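Local structure of putative NADH-depentdent flavin oxidoreductase (Cupriavidus metallidurans, 5OCS) at residues 228-234 with 259-265; 247-252 with 288-293; 18-24 with 319-325. The protein probably catalyses the NAD(P)H-dependent reduction of activated alkenes as an FMN-dependent ene-reductase of the Old Yellow Enzyme family. One frame throughout, in Å; residues are numbered along the deposited sequence.

Contact 1 of 3, residues 228-234 with 259-265; sequences VWMRVSA and SAAVHVS. With CIT (citric acid), chain J.
R231 and H263 sit side by side on the fifth and sixth strands of the TIM barrel, neighbours joined through helix 244-256 in a parallel beta-alpha-beta unit. Backbone bonds run both ways: V232 N gives to H263 O at 2.8 Å, and S265 N gives to V232 O. Alternation along the strands sends R231, H263 and S265 into the barrel, whereas V232, V262 and V264 turn to the opposite face, where branched apolar side chains suit packing against the helix layer; V232 CG2 meets V262 CG2 at 3.9 Å. R231 leaves its strand extended and then bends at chi2 (66°), which lays CD over one face of the H263 ring, 3.8 Å from its centroid. The guanidinium continues over the same imidazole, tilted 31° to it, with NH1 3.4 Å from H263 CE1. E176 holds both neighbours, in a salt bridge with R231 NH1 and a hydrogen bond with H263 ND1, and thereby helps fix their rotation. R231 belongs to the FMN site; this chain has no flavin there, but a citrate, probably from the crystallisation liquor, takes a bond from R231 NH2 to its O7. Serine suits its place because one hydroxyl can accept and donate at once: S265 OG takes the N-H of R231 NE at 2.9 Å, almost in the guanidinium plane, and gives its own proton to citrate O6 at 2.8 Å.

Contact 2 of 3, residues 247-252 with 288-293; sequences TIALSH and RVKAEV
I248 and V289 lie 6.0 Å apart at their CA atoms where segments 247-252 and 288-293, both in the helical layer around the TIM barrel, pass with axes 10.1 Å apart at 47°. I248 is a knob in the hole formed by R288, V289, E292 and V293. Its CG1 branch, anti to the carbonyl carbon (chi1 -68°), carries CD1 over one face of the R288 guanidinium, 3.3 Å from NE, while CG2 rests against E292 OE1. An isoleucine suits this place because its two branches cover both members of a salt bridge, R288 NE to E292 OE2 at 2.9 Å, one helical turn apart. Deeper in, V289 meets T247 CG2 and S251, whose OG is satisfied by donating to T247 O of its own helix; S251 and V289 also rest on V262 of strand 262-265. Exposed H252 lays its ring over buried V293, whose CG2 stands above the ring centre, 3.7 Å from the centroid. A water bridges H252 NE2 and E292 OE1. Direct contact is thus van der Waals and CH-pi, with aliphatic groups of I248, V289 and V293 set against charged and polar ones toward the margin, where E292 might favour protonation of H252.

Contact 3 of 3, residues 18-24 with 319-325; sequences RIAIAPM and DIISIAR
R18 grips D319 by its backbone: NH1 donates to D319 O at 3.0 Å, close to the guanidinium plane and on a lone pair in the carbonyl plane. An arginine suits the spot, since its chain, extended from CG to NE, runs past that carbonyl with CG and CD also against the oxygen. The carboxylate of D319 is engaged elsewhere, in a salt bridge with K290 and a hydrogen bond to the backbone of T297. Beyond this grip the main chains are laced together. I321 N bonds to R18 O at 2.9 Å, A20 N to I321 O, I323 N to A20 O, and A22 N to I323 O at 3.0 Å. These parallel pairings join the first strand, 19-21, to the eighth, 320-323, and so close the TIM barrel across nearly 300 residues of chain. The two faces carry different residue types. I19, I21, I321 and I323 point to the outer side, where bulky branched chains fill the layer beneath the helices; I19 CG2 meets I323 CD1 at 4.1 Å, and W333 of helix 333-341 covers both. A20 and S322, both small, face into the barrel, and S322 OG is hydrogen-bonded to H263. Near the start of the strands, A20 CB packs at 3.7 Å on CG2 of bulky I320, which also touches Y8 and I10 of strand 8-10. Past the strand ends, A22 CB touches A324 CB, and M24 comes in beside the same alanine. Its chain bends at chi3 (-76°), keeping both SD and CE near A324, with SD 3.4 Å from A324 O and 3.6 Å from A324 CB. P23, A324 and R325 belong to the FMN site, which holds no flavin in this chain, and R325 packs on R353 of the second subunit.

How the contacts relate
Contacts 1 and 3 are both parallel strand pairings in the buried barrel wall, whereas contact 2 lies in the helical layer outside it, partly open to solvent. Contact 1 joins strands separated by one helix; contact 3 pairs the first and last strands of the barrel, enclosing the other two contacts along the chain. Contact 1 turns R231 and H263 inward; contact 3 turns A20 and S322 inward, with its FMN-site residues past the strand ends; both set valines or isoleucines outward. Contact 2 shares helix 244-256 with the unit that contact 1 ties together: T247 hydroxyl bonds to A234 O, and V289 packs on V262. Backbone bonding dominates in the wall, while side-chain shape governs the helix pair.

Contact 1 of 3, residues 228-234 with 259-265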
loop_
_atom_site.group_PDB
_atom_site.type_symbol
_atom_site.label_atom_id
_atom_site.label_comp_id
_atom_site.label_asym_id
_atom_site.label_seq_id
_atom_site.Cartn_x
_atom_site.Cartn_y
_atom_site.Cartn_z
ATOM N N VAL D 228 25.050 -11.584 3.681
ATOM C CA VAL D 228 25.543 -10.449 2.957
ATOM C C VAL D 228 25.863 -10.980 1.564
ATOM O O VAL D 228 26.446 -12.079 1.407
ATOM C CB VAL D 228 26.808 -9.861 3.599
ATOM C CG1 VAL D 228 27.419 -8.739 2.734
ATOM C CG2 VAL D 228 26.528 -9.398 4.985
ATOM N N TRP D 229 25.513 -10.198 0.551
ATOM C CA TRP D 229 25.738 -10.597 -0.835
ATOM C C TRP D 229 26.011 -9.372 -1.700
ATOM O O TRP D 229 26.081 -8.256 -1.185
ATOM C CB TRP D 229 24.568 -11.447 -1.349
ATOM C CG TRP D 229 23.271 -10.727 -1.551
ATOM C CD1 TRP D 229 22.816 -10.126 -2.688
ATOM C CD2 TRP D 229 22.237 -10.545 -0.579
ATOM N NE1 TRP D 229 21.577 -9.583 -2.478
ATOM C CE2 TRP D 229 21.205 -9.830 -1.188
ATOM C CE3 TRP D 229 22.110 -10.892 0.759
ATOM C CZ2 TRP D 229 20.040 -9.479 -0.506
ATOM C CZ3 TRP D 229 20.945 -10.564 1.418
ATOM C CH2 TRP D 229 19.953 -9.842 0.812
ATOM N N MET D 230 26.229 -9.593 -2.986
ATOM C CA MET D 230 26.465 -8.489 -3.914
ATOM C C MET D 230 25.536 -8.554 -5.095
ATOM O O MET D 230 25.199 -9.639 -5.604
ATOM C CB MET D 230 27.928 -8.495 -4.421
ATOM C CG MET D 230 28.338 -7.234 -5.177
ATOM S SD MET D 230 30.092 -7.234 -5.646
ATOM C CE MET D 230 30.817 -6.986 -4.060
ATOM N N ARG D 231 25.216 -7.361 -5.593
ATOM C CA ARG D 231 24.479 -7.168 -6.820
ATOM C C ARG D 231 25.487 -6.940 -7.922
ATOM O O ARG D 231 26.334 -6.078 -7.770
ATOM C CB ARG D 231 23.594 -5.918 -6.686
ATOM C CG ARG D 231 22.770 -5.555 -7.910
ATOM C CD ARG D 231 21.706 -6.587 -8.234
ATOM N NE ARG D 231 20.644 -5.988 -9.058
ATOM C CZ ARG D 231 19.602 -5.285 -8.614
ATOM N NH1 ARG D 231 19.361 -5.158 -7.322
ATOM N NH2 ARG D 231 18.765 -4.757 -9.497
ATOM N N VAL D 232 25.386 -7.718 -9.016
ATOM C CA VAL D 232 26.369 -7.656 -10.102
ATOM C C VAL D 232 25.666 -7.528 -11.426
ATOM O O VAL D 232 24.649 -8.181 -11.655
ATOM C CB VAL D 232 27.248 -8.928 -10.136
ATOM C CG1 VAL D 232 28.289 -8.845 -11.260
ATOM C CG2 VAL D 232 27.955 -9.157 -8.788
ATOM N N SER D 233 26.192 -6.671 -12.313
ATOM C CA SER D 233 25.670 -6.617 -13.673
ATOM C C SER D 233 26.191 -7.777 -14.487
ATOM O O SER D 233 27.386 -7.970 -14.498
ATOM C CB SER D 233 26.126 -5.329 -14.355
ATOM O OG SER D 233 25.649 -5.343 -15.689
ATOM N N ALA D 234 25.330 -8.543 -15.163
ATOM C CA ALA D 234 25.809 -9.714 -15.912
ATOM C C ALA D 234 26.897 -9.346 -16.903
ATOM O O ALA D 234 27.873 -10.092 -17.058
ATOM C CB ALA D 234 24.661 -10.377 -16.634
ATOM N N SER D 259 30.068 -14.791 0.739
ATOM C CA SER D 259 28.763 -14.330 0.207
ATOM C C SER D 259 27.642 -15.339 0.328
ATOM O O SER D 259 27.835 -16.530 0.084
ATOM C CB SER D 259 28.885 -13.901 -1.257
ATOM O OG SER D 259 27.727 -13.135 -1.598
ATOM N N ALA D 260 26.454 -14.885 0.733
ATOM C CA ALA D 260 25.279 -15.730 0.824
ATOM C C ALA D 260 24.599 -16.006 -0.512
ATOM O O ALA D 260 23.839 -16.961 -0.644
ATOM C CB ALA D 260 24.269 -15.106 1.778
ATOM N N ALA D 261 24.850 -15.131 -1.491
ATOM C CA ALA D 261 24.170 -15.167 -2.745
ATOM C C ALA D 261 24.906 -14.314 -3.740
ATOM O O ALA D 261 25.885 -13.632 -3.424
ATOM C CB ALA D 261 22.723 -14.674 -2.578
ATOM N N VAL D 262 24.393 -14.327 -4.951
ATOM C CA VAL D 262 24.697 -13.275 -5.918
ATOM C C VAL D 262 23.399 -12.865 -6.627
ATOM O O VAL D 262 22.564 -13.706 -7.003
ATOM C CB VAL D 262 25.835 -13.695 -6.894
ATOM C CG1 VAL D 262 25.405 -14.851 -7.753
ATOM C CG2 VAL D 262 26.251 -12.529 -7.788
ATOM N N HIS D 263 23.201 -11.550 -6.779
ATOM C CA HIS D 263 22.023 -11.026 -7.417
ATOM C C HIS D 263 22.468 -10.495 -8.765
ATOM O O HIS D 263 23.257 -9.544 -8.820
ATOM C CB HIS D 263 21.438 -9.916 -6.531
ATOM C CG HIS D 263 20.082 -9.440 -6.943
ATOM N ND1 HIS D 263 19.353 -8.550 -6.168
ATOM C CD2 HIS D 263 19.295 -9.741 -7.999
ATOM C CE1 HIS D 263 18.191 -8.311 -6.757
ATOM N NE2 HIS D 263 18.134 -9.009 -7.870
ATOM N N VAL D 264 21.962 -11.097 -9.831
ATOM C CA VAL D 264 22.509 -10.894 -11.186
ATOM C C VAL D 264 21.546 -10.022 -11.958
ATOM O O VAL D 264 20.408 -10.423 -12.182
ATOM C CB VAL D 264 22.701 -12.235 -11.913
ATOM C CG1 VAL D 264 23.188 -12.032 -13.339
ATOM C CG2 VAL D 264 23.649 -13.159 -11.128
ATOM N N SER D 265 21.991 -8.830 -12.372
ATOM C CA SER D 265 21.172 -7.990 -13.233
ATOM C C SER D 265 21.165 -8.536 -14.660
ATOM O O SER D 265 21.901 -9.462 -14.968
ATOM C CB SER D 265 21.630 -6.541 -13.164
ATOM O OG SER D 265 21.132 -5.982 -11.919
HETATM C C1 CIT J . 18.176 -0.964 -11.816
HETATM O O1 CIT J . 17.789 0.217 -12.088
HETATM O O2 CIT J . 19.071 -1.235 -10.968
HETATM C C2 CIT J . 17.499 -2.081 -12.591
HETATM C C3 CIT J . 18.399 -3.180 -13.211
HETATM O O7 CIT J . 18.412 -4.341 -12.359
HETATM C C4 CIT J . 17.753 -3.587 -14.542
HETATM C C5 CIT J . 18.411 -4.786 -15.211
HETATM O O3 CIT J . 18.392 -4.839 -16.460
HETATM O O4 CIT J . 18.918 -5.682 -14.509
HETATM C C6 CIT J . 19.842 -2.736 -13.487
HETATM O O5 CIT J . 20.039 -1.716 -14.176
HETATM O O6 CIT J . 20.812 -3.395 -13.043
#

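Contact 2 of 3, residues 247-252 with 288-293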
loop_
_atom_site.group_PDB
_atom_site.type_symbol
_atom_site.label_atom_id
_atom_site.label_comp_id
_atom_site.label_asym_id
_atom_site.label_seq_id
_atom_site.Cartn_x
_atom_site.Cartn_y
_atom_site.Cartn_z
ATOM N N THR D 247 31.754 -11.423 -14.452
ATOM C CA THR D 247 30.692 -11.769 -13.510
ATOM C C THR D 247 30.918 -13.144 -12.872
ATOM O O THR D 247 30.721 -13.310 -11.660
ATOM C CB THR D 247 29.333 -11.726 -14.213
ATOM O OG1 THR D 247 29.144 -10.388 -14.619
ATOM C CG2 THR D 247 28.198 -12.095 -13.315
ATOM N N ILE D 248 31.282 -14.121 -13.690
ATOM C CA ILE D 248 31.495 -15.483 -13.193
ATOM C C ILE D 248 32.690 -15.505 -12.260
ATOM O O ILE D 248 32.617 -16.119 -11.201
ATOM C CB ILE D 248 31.620 -16.504 -14.352
ATOM C CG1 ILE D 248 30.267 -16.627 -15.030
ATOM C CG2 ILE D 248 32.057 -17.877 -13.827
ATOM C CD1 ILE D 248 30.270 -17.281 -16.377
ATOM N N ALA D 249 33.769 -14.814 -12.630
ATOM C CA ALA D 249 34.977 -14.794 -11.798
ATOM C C ALA D 249 34.714 -14.074 -10.464
ATOM O O ALA D 249 35.161 -14.495 -9.375
ATOM C CB ALA D 249 36.118 -14.135 -12.557
ATOM N N LEU D 250 33.966 -12.982 -10.554
ATOM C CA LEU D 250 33.602 -12.271 -9.352
ATOM C C LEU D 250 32.689 -13.158 -8.433
ATOM O O LEU D 250 32.890 -13.179 -7.208
ATOM C CB LEU D 250 32.959 -10.930 -9.708
ATOM C CG LEU D 250 32.454 -10.091 -8.512
ATOM C CD1 LEU D 250 33.613 -9.646 -7.643
ATOM C CD2 LEU D 250 31.702 -8.868 -9.037
ATOM N N SER D 251 31.760 -13.888 -9.023
ATOM C CA SER D 251 30.811 -14.737 -8.275
ATOM C C SER D 251 31.559 -15.890 -7.591
ATOM O O SER D 251 31.298 -16.199 -6.422
ATOM C CB SER D 251 29.715 -15.235 -9.160
ATOM O OG SER D 251 28.970 -14.132 -9.689
ATOM N N HIS D 252 32.570 -16.448 -8.264
ATOM C CA HIS D 252 33.454 -17.444 -7.586
ATOM C C HIS D 252 34.159 -16.832 -6.366
ATOM O O HIS D 252 34.235 -17.454 -5.288
ATOM C CB HIS D 252 34.522 -18.078 -8.544
ATOM C CG HIS D 252 33.976 -19.092 -9.512
ATOM N ND1 HIS D 252 33.430 -20.292 -9.118
ATOM C CD2 HIS D 252 33.935 -19.094 -10.863
ATOM C CE1 HIS D 252 33.054 -20.979 -10.179
ATOM N NE2 HIS D 252 33.332 -20.266 -11.252
ATOM N N ARG D 288 23.478 -19.125 -16.169
ATOM C CA ARG D 288 24.842 -19.569 -16.270
ATOM C C ARG D 288 25.580 -19.369 -14.961
ATOM O O ARG D 288 26.320 -20.234 -14.553
ATOM C CB ARG D 288 25.559 -18.839 -17.380
ATOM C CG ARG D 288 26.988 -19.334 -17.566
ATOM C CD ARG D 288 27.550 -18.676 -18.790
ATOM N NE ARG D 288 28.976 -18.929 -18.929
ATOM C CZ ARG D 288 29.734 -18.357 -19.852
ATOM N NH1 ARG D 288 29.191 -17.522 -20.724
ATOM N NH2 ARG D 288 31.033 -18.631 -19.896
ATOM N N VAL D 289 25.373 -18.238 -14.283
ATOM C CA VAL D 289 26.054 -18.008 -13.008
ATOM C C VAL D 289 25.641 -19.050 -11.955
ATOM O O VAL D 289 26.470 -19.510 -11.180
ATOM C CB VAL D 289 25.815 -16.576 -12.477
ATOM C CG1 VAL D 289 26.284 -16.385 -11.043
ATOM C CG2 VAL D 289 26.508 -15.554 -13.369
ATOM N N LYS D 290 24.354 -19.380 -11.936
ATOM C CA LYS D 290 23.827 -20.429 -11.078
ATOM C C LYS D 290 24.512 -21.786 -11.356
ATOM O O LYS D 290 24.981 -22.452 -10.433
ATOM C CB LYS D 290 22.331 -20.557 -11.282
ATOM C CG LYS D 290 21.661 -21.639 -10.423
ATOM C CD LYS D 290 20.140 -21.558 -10.463
ATOM C CE LYS D 290 19.465 -22.918 -10.212
ATOM N NZ LYS D 290 19.836 -23.443 -8.873
ATOM N N ALA D 291 24.519 -22.174 -12.626
ATOM C CA ALA D 291 25.042 -23.474 -13.015
ATOM C C ALA D 291 26.521 -23.588 -12.707
ATOM O O ALA D 291 26.948 -24.622 -12.201
ATOM C CB ALA D 291 24.792 -23.733 -14.480
ATOM N N GLU D 292 27.296 -22.539 -12.976
ATOM C CA GLU D 292 28.756 -22.628 -12.844
ATOM C C GLU D 292 29.321 -22.365 -11.445
ATOM O O GLU D 292 30.353 -22.922 -11.090
ATOM C CB GLU D 292 29.449 -21.679 -13.814
ATOM C CG GLU D 292 29.215 -22.001 -15.287
ATOM C CD GLU D 292 30.158 -21.285 -16.215
ATOM O OE1 GLU D 292 31.179 -20.739 -15.762
ATOM O OE2 GLU D 292 29.866 -21.261 -17.418
ATOM N N VAL D 293 28.697 -21.469 -10.683
ATOM C CA VAL D 293 29.212 -21.077 -9.381
ATOM C C VAL D 293 28.482 -21.782 -8.221
ATOM O O VAL D 293 29.103 -22.072 -7.193
ATOM C CB VAL D 293 29.180 -19.551 -9.200
ATOM C CG1 VAL D 293 29.762 -19.138 -7.858
ATOM C CG2 VAL D 293 29.976 -18.883 -10.316
HETATM O O HOH W 1 33.172 -21.135 -13.890
#

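Contact 3 of 3, residues 18-24 with 319-325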
loop_
_atom_site.group_PDB
_atom_site.type_symbol
_atom_site.label_atom_id
_atom_site.label_comp_id
_atom_site.label_asym_id
_atom_site.label_seq_id
_atom_site.Cartn_x
_atom_site.Cartn_y
_atom_site.Cartn_z
ATOM N N ARG D 18 10.108 -17.622 -3.270
ATOM C CA ARG D 18 11.265 -17.226 -4.042
ATOM C C ARG D 18 11.137 -15.834 -4.628
ATOM O O ARG D 18 11.971 -15.445 -5.441
ATOM C CB ARG D 18 11.518 -18.248 -5.133
ATOM C CG ARG D 18 11.901 -19.605 -4.529
ATOM C CD ARG D 18 11.964 -20.600 -5.672
ATOM N NE ARG D 18 12.192 -21.930 -5.098
ATOM C CZ ARG D 18 13.375 -22.443 -4.777
ATOM N NH1 ARG D 18 14.496 -21.828 -5.080
ATOM N NH2 ARG D 18 13.415 -23.634 -4.176
ATOM N N ILE D 19 10.127 -15.061 -4.166
ATOM C CA ILE D 19 9.867 -13.716 -4.677
ATOM C C ILE D 19 10.581 -12.686 -3.841
ATOM O O ILE D 19 10.378 -12.641 -2.638
ATOM C CB ILE D 19 8.356 -13.384 -4.728
ATOM C CG1 ILE D 19 7.591 -14.393 -5.588
ATOM C CG2 ILE D 19 8.126 -12.001 -5.315
ATOM C CD1 ILE D 19 6.122 -14.410 -5.279
ATOM N N ALA D 20 11.436 -11.878 -4.477
ATOM C CA ALA D 20 12.098 -10.761 -3.803
ATOM C C ALA D 20 11.604 -9.465 -4.401
ATOM O O ALA D 20 11.431 -9.370 -5.636
ATOM C CB ALA D 20 13.613 -10.864 -3.946
ATOM N N ILE D 21 11.398 -8.446 -3.549
ATOM C CA ILE D 21 11.038 -7.131 -4.007
ATOM C C ILE D 21 12.336 -6.397 -4.241
ATOM O O ILE D 21 13.121 -6.238 -3.307
ATOM C CB ILE D 21 10.138 -6.362 -3.023
ATOM C CG1 ILE D 21 8.830 -7.087 -2.861
ATOM C CG2 ILE D 21 9.866 -4.938 -3.529
ATOM C CD1 ILE D 21 8.039 -6.613 -1.689
ATOM N N ALA D 22 12.539 -5.930 -5.481
ATOM C CA ALA D 22 13.818 -5.368 -5.896
ATOM C C ALA D 22 14.019 -4.017 -5.232
ATOM O O ALA D 22 13.042 -3.342 -4.960
ATOM C CB ALA D 22 13.870 -5.191 -7.428
ATOM N N PRO D 23 15.285 -3.642 -4.958
ATOM C CA PRO D 23 15.537 -2.320 -4.386
ATOM C C PRO D 23 15.225 -1.305 -5.464
ATOM O O PRO D 23 15.729 -1.443 -6.635
ATOM C CB PRO D 23 17.032 -2.347 -4.057
ATOM C CG PRO D 23 17.605 -3.369 -4.999
ATOM C CD PRO D 23 16.532 -4.377 -5.247
ATOM N N MET D 24 14.322 -0.394 -5.164
ATOM C CA MET D 24 13.855 0.535 -6.148
ATOM C C MET D 24 13.957 1.919 -5.549
ATOM O O MET D 24 13.237 2.224 -4.614
ATOM C CB MET D 24 12.410 0.238 -6.537
ATOM C CG MET D 24 12.279 -0.953 -7.445
ATOM S SD MET D 24 10.552 -1.346 -7.831
ATOM C CE MET D 24 10.017 -2.113 -6.321
ATOM N N ASP D 319 17.364 -19.106 -8.346
ATOM C CA ASP D 319 16.770 -19.569 -7.092
ATOM C C ASP D 319 15.789 -18.580 -6.485
ATOM O O ASP D 319 14.846 -18.985 -5.792
ATOM C CB ASP D 319 17.882 -19.842 -6.103
ATOM C CG ASP D 319 18.913 -20.773 -6.670
ATOM O OD1 ASP D 319 18.479 -21.892 -6.991
ATOM O OD2 ASP D 319 20.082 -20.391 -6.833
ATOM N N ILE D 320 16.023 -17.300 -6.744
ATOM C CA ILE D 320 15.166 -16.218 -6.267
ATOM C C ILE D 320 14.987 -15.277 -7.446
ATOM O O ILE D 320 15.937 -15.072 -8.237
ATOM C CB ILE D 320 15.836 -15.496 -5.093
ATOM C CG1 ILE D 320 15.909 -16.428 -3.870
ATOM C CG2 ILE D 320 15.082 -14.206 -4.769
ATOM C CD1 ILE D 320 16.789 -15.896 -2.779
ATOM N N ILE D 321 13.779 -14.737 -7.613
ATOM C CA ILE D 321 13.526 -13.798 -8.679
ATOM C C ILE D 321 13.218 -12.483 -8.021
ATOM O O ILE D 321 12.301 -12.415 -7.178
ATOM C CB ILE D 321 12.418 -14.211 -9.677
ATOM C CG1 ILE D 321 12.150 -13.089 -10.728
ATOM C CG2 ILE D 321 11.114 -14.625 -8.983
ATOM C CD1 ILE D 321 11.246 -13.524 -11.853
ATOM N N SER D 322 13.937 -11.440 -8.413
ATOM C CA SER D 322 13.585 -10.097 -7.966
ATOM C C SER D 322 12.679 -9.386 -8.959
ATOM O O SER D 322 12.886 -9.454 -10.168
ATOM C CB SER D 322 14.832 -9.260 -7.618
ATOM O OG SER D 322 15.599 -8.869 -8.754
ATOM N N ILE D 323 11.662 -8.704 -8.432
ATOM C CA ILE D 323 10.653 -8.058 -9.255
ATOM C C ILE D 323 10.548 -6.601 -8.874
ATOM O O ILE D 323 10.505 -6.278 -7.693
ATOM C CB ILE D 323 9.302 -8.752 -9.130
ATOM C CG1 ILE D 323 9.380 -10.188 -9.650
ATOM C CG2 ILE D 323 8.263 -8.052 -9.990
ATOM C CD1 ILE D 323 8.190 -11.026 -9.288
ATOM N N ALA D 324 10.599 -5.733 -9.867
ATOM C CA ALA D 324 10.634 -4.300 -9.611
ATOM C C ALA D 324 9.311 -3.657 -10.086
ATOM O O ALA D 324 8.405 -3.506 -9.271
ATOM C CB ALA D 324 11.885 -3.697 -10.213
ATOM N N ARG D 325 9.229 -3.225 -11.354
ATOM C CA ARG D 325 8.135 -2.437 -11.830
ATOM C C ARG D 325 6.780 -3.088 -11.620
ATOM O O ARG D 325 5.858 -2.385 -11.258
ATOM C CB ARG D 325 8.331 -2.052 -13.303
ATOM C CG ARG D 325 9.398 -0.989 -13.429
ATOM C CD ARG D 325 9.438 -0.411 -14.831
ATOM N NE ARG D 325 10.437 0.653 -14.926
ATOM C CZ ARG D 325 10.631 1.418 -15.997
ATOM N NH1 ARG D 325 9.907 1.245 -17.100
ATOM N NH2 ARG D 325 11.558 2.375 -15.955
#